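Local structure of laminin subunit ALPHA-1 (Mus musculus, 2JD4) at residues A[96-101]-A[122-127]. The protein forms part of the laminin-111 heterotrimer of basement membranes, its LG4-5 domain pair probably contributing to attachment of laminin to the cell surface. The protein carries 4 engineered substitutions. Numbering follows the deposited sequence.
Sequences HPALLS and DGQESP
The imidazole of H96 packs against Q124 where the two sheets of a laminin G beta-sandwich meet at one margin: H96 follows strand 91-95 of one sheet, whereas Q124 opens strand 124-130 of the other. Contact is tight around the far end of the ring. As modelled, CE1 of H96 lies 2.9 Å from the backbone O of Q124, which sits at the ring edge close to its plane. Beside it, NE2 of H96 is 3.2 Å from CG of Q124, and the amide plane stands at 90° to the ring. With CG anti to the backbone N (chi1 -168°), the ring is carried beside its own carbonyl carbon and its end nears Q124. Neither ring nitrogen has a hydrogen-bonding partner as modelled, but this orientation is doubtful: a flipped ring would put NE2 at Q124 O and ND1 at A98 N. H96 also touches V121 of strand 116-121. With an alanine in place of H96, a gap would probably open beside Q124, leaving its CG and backbone O without the ring. S126 CB, though buried, packs more loosely, 4.0 Å from H96 ND1. On the solvent side lie exposed Q124 and partly exposed A98; Q124 NE2 is hydrogen-bonded to V121 O and lies 3.8 Å from CB of A98.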
ATOM      1  N   HIS A  96       9.144 -10.378 -18.185  1.00 30.68           N
ATOM      2  CA  HIS A  96       9.682  -9.231 -18.902  1.00 31.61           C
ATOM      3  C   HIS A  96      10.620  -8.493 -17.948  1.00 32.26           C
ATOM      4  O   HIS A  96      10.315  -8.337 -16.763  1.00 33.37           O
ATOM      5  CB  HIS A  96       8.548  -8.313 -19.355  1.00 25.95           C
ATOM      6  CG  HIS A  96       8.970  -7.274 -20.344  1.00 24.27           C
ATOM      7  ND1 HIS A  96       8.611  -7.323 -21.676  1.00 24.67           N
ATOM      8  CD2 HIS A  96       9.727  -6.162 -20.200  1.00 23.99           C
ATOM      9  CE1 HIS A  96       9.131  -6.285 -22.308  1.00 22.53           C
ATOM     10  NE2 HIS A  96       9.813  -5.566 -21.434  1.00 29.76           N
ATOM     11  N   PRO A  97      11.775  -8.033 -18.454  1.00 32.63           N
ATOM     12  CA  PRO A  97      12.789  -7.311 -17.677  1.00 31.51           C
ATOM     13  C   PRO A  97      12.450  -5.896 -17.203  1.00 30.33           C
ATOM     14  O   PRO A  97      12.974  -5.442 -16.189  1.00 32.64           O
ATOM     15  CB  PRO A  97      13.993  -7.316 -18.613  1.00 30.96           C
ATOM     16  CG  PRO A  97      13.348  -7.203 -19.955  1.00 30.46           C
ATOM     17  CD  PRO A  97      12.229  -8.218 -19.845  1.00 32.97           C
ATOM     18  N   ALA A  98      11.586  -5.200 -17.931  1.00 28.36           N
ATOM     19  CA  ALA A  98      11.225  -3.829 -17.578  1.00 27.17           C
ATOM     20  C   ALA A  98      10.856  -3.631 -16.113  1.00 24.83           C
ATOM     21  O   ALA A  98      10.098  -4.412 -15.537  1.00 23.75           O
ATOM     22  CB  ALA A  98      10.079  -3.348 -18.465  1.00 26.05           C
ATOM     23  N   LEU A  99      11.411  -2.583 -15.515  1.00 26.39           N
ATOM     24  CA  LEU A  99      11.118  -2.239 -14.127  1.00 27.23           C
ATOM     25  C   LEU A  99       9.959  -1.239 -14.235  1.00 25.97           C
ATOM     26  O   LEU A  99      10.106  -0.174 -14.835  1.00 27.50           O
ATOM     27  CB  LEU A  99      12.342  -1.585 -13.479  1.00 30.75           C
ATOM     28  CG  LEU A  99      12.355  -1.458 -11.954  1.00 34.35           C
ATOM     29  CD1 LEU A  99      12.330  -2.845 -11.322  1.00 36.60           C
ATOM     30  CD2 LEU A  99      13.601  -0.701 -11.513  1.00 33.70           C
ATOM     31  N   LEU A 100       8.807  -1.583 -13.668  1.00 24.48           N
ATOM     32  CA  LEU A 100       7.629  -0.712 -13.770  1.00 26.14           C
ATOM     33  C   LEU A 100       7.324   0.236 -12.619  1.00 24.36           C
ATOM     34  O   LEU A 100       6.560   1.181 -12.789  1.00 24.51           O
ATOM     35  CB  LEU A 100       6.378  -1.557 -14.019  1.00 27.54           C
ATOM     36  CG  LEU A 100       6.116  -2.068 -15.437  1.00 34.06           C
ATOM     37  CD1 LEU A 100       7.174  -3.092 -15.857  1.00 27.08           C
ATOM     38  CD2 LEU A 100       4.739  -2.685 -15.465  1.00 33.44           C
ATOM     39  N   SER A 101       7.915  -0.012 -11.457  1.00 24.58           N
ATOM     40  CA  SER A 101       7.656   0.800 -10.270  1.00 24.48           C
ATOM     41  C   SER A 101       8.271   2.205 -10.199  1.00 25.84           C
ATOM     42  O   SER A 101       8.765   2.604  -9.141  1.00 28.95           O
ATOM     43  CB  SER A 101       8.074   0.004  -9.034  1.00 28.23           C
ATOM     44  OG  SER A 101       9.419  -0.437  -9.155  1.00 28.99           O
ATOM     45  N   ASP A 122       5.805  -0.901 -23.082  1.00 24.12           N
ATOM     46  CA  ASP A 122       6.223   0.314 -23.761  1.00 25.26           C
ATOM     47  C   ASP A 122       6.823   0.015 -25.136  1.00 24.55           C
ATOM     48  O   ASP A 122       7.822   0.609 -25.521  1.00 23.40           O
ATOM     49  CB  ASP A 122       7.237   1.094 -22.915  1.00 26.71           C
ATOM     50  CG  ASP A 122       6.658   1.563 -21.585  1.00 29.79           C
ATOM     51  OD1 ASP A 122       5.463   1.920 -21.552  1.00 28.65           O
ATOM     52  OD2 ASP A 122       7.399   1.585 -20.578  1.00 27.85           O
ATOM     53  N   GLY A 123       6.213  -0.918 -25.862  1.00 27.26           N
ATOM     54  CA  GLY A 123       6.689  -1.254 -27.196  1.00 27.86           C
ATOM     55  C   GLY A 123       7.825  -2.258 -27.315  1.00 31.75           C
ATOM     56  O   GLY A 123       8.076  -2.776 -28.409  1.00 30.25           O
ATOM     57  N   GLN A 124       8.522  -2.531 -26.216  1.00 31.57           N
ATOM     58  CA  GLN A 124       9.625  -3.489 -26.244  1.00 34.19           C
ATOM     59  C   GLN A 124       9.046  -4.889 -26.062  1.00 33.86           C
ATOM     60  O   GLN A 124       8.553  -5.234 -24.990  1.00 31.45           O
ATOM     61  CB  GLN A 124      10.647  -3.169 -25.136  1.00 37.27           C
ATOM     62  CG  GLN A 124      10.128  -3.324 -23.707  1.00 44.38           C
ATOM     63  CD  GLN A 124      11.035  -2.686 -22.657  1.00 48.11           C
ATOM     64  OE1 GLN A 124      12.207  -3.050 -22.516  1.00 49.20           O
ATOM     65  NE2 GLN A 124      10.487  -1.730 -21.908  1.00 43.79           N
ATOM     66  N   GLU A 125       9.104  -5.687 -27.124  1.00 33.03           N
ATOM     67  CA  GLU A 125       8.562  -7.041 -27.110  1.00 34.40           C
ATOM     68  C   GLU A 125       9.586  -8.065 -26.627  1.00 36.30           C
ATOM     69  O   GLU A 125      10.759  -8.008 -27.001  1.00 37.15           O
ATOM     70  CB  GLU A 125       8.070  -7.409 -28.519  1.00 33.98           C
ATOM     71  CG  GLU A 125       7.207  -8.662 -28.597  1.00 34.55           C
ATOM     72  CD  GLU A 125       6.682  -8.933 -30.003  1.00 36.75           C
ATOM     73  OE1 GLU A 125       5.992  -8.059 -30.576  1.00 34.53           O
ATOM     74  OE2 GLU A 125       6.957 -10.026 -30.539  1.00 32.72           O
ATOM     75  N   SER A 126       9.138  -8.993 -25.785  1.00 36.71           N
ATOM     76  CA  SER A 126      10.010 -10.039 -25.254  1.00 35.38           C
ATOM     77  C   SER A 126      10.007 -11.230 -26.205  1.00 35.05           C
ATOM     78  O   SER A 126       9.103 -11.376 -27.021  1.00 32.45           O
ATOM     79  CB  SER A 126       9.506 -10.514 -23.894  1.00 34.59           C
ATOM     80  OG  SER A 126       8.334 -11.300 -24.053  1.00 35.96           O
ATOM     81  N   PRO A 127      11.026 -12.097 -26.119  1.00 35.70           N
ATOM     82  CA  PRO A 127      11.030 -13.251 -27.021  1.00 36.31           C
ATOM     83  C   PRO A 127       9.825 -14.138 -26.709  1.00 37.45           C
ATOM     84  O   PRO A 127       9.312 -14.121 -25.588  1.00 36.22           O
ATOM     85  CB  PRO A 127      12.361 -13.929 -26.696  1.00 35.96           C
ATOM     86  CG  PRO A 127      13.243 -12.760 -26.366  1.00 34.03           C
ATOM     87  CD  PRO A 127      12.338 -11.933 -25.470  1.00 38.31           C
TER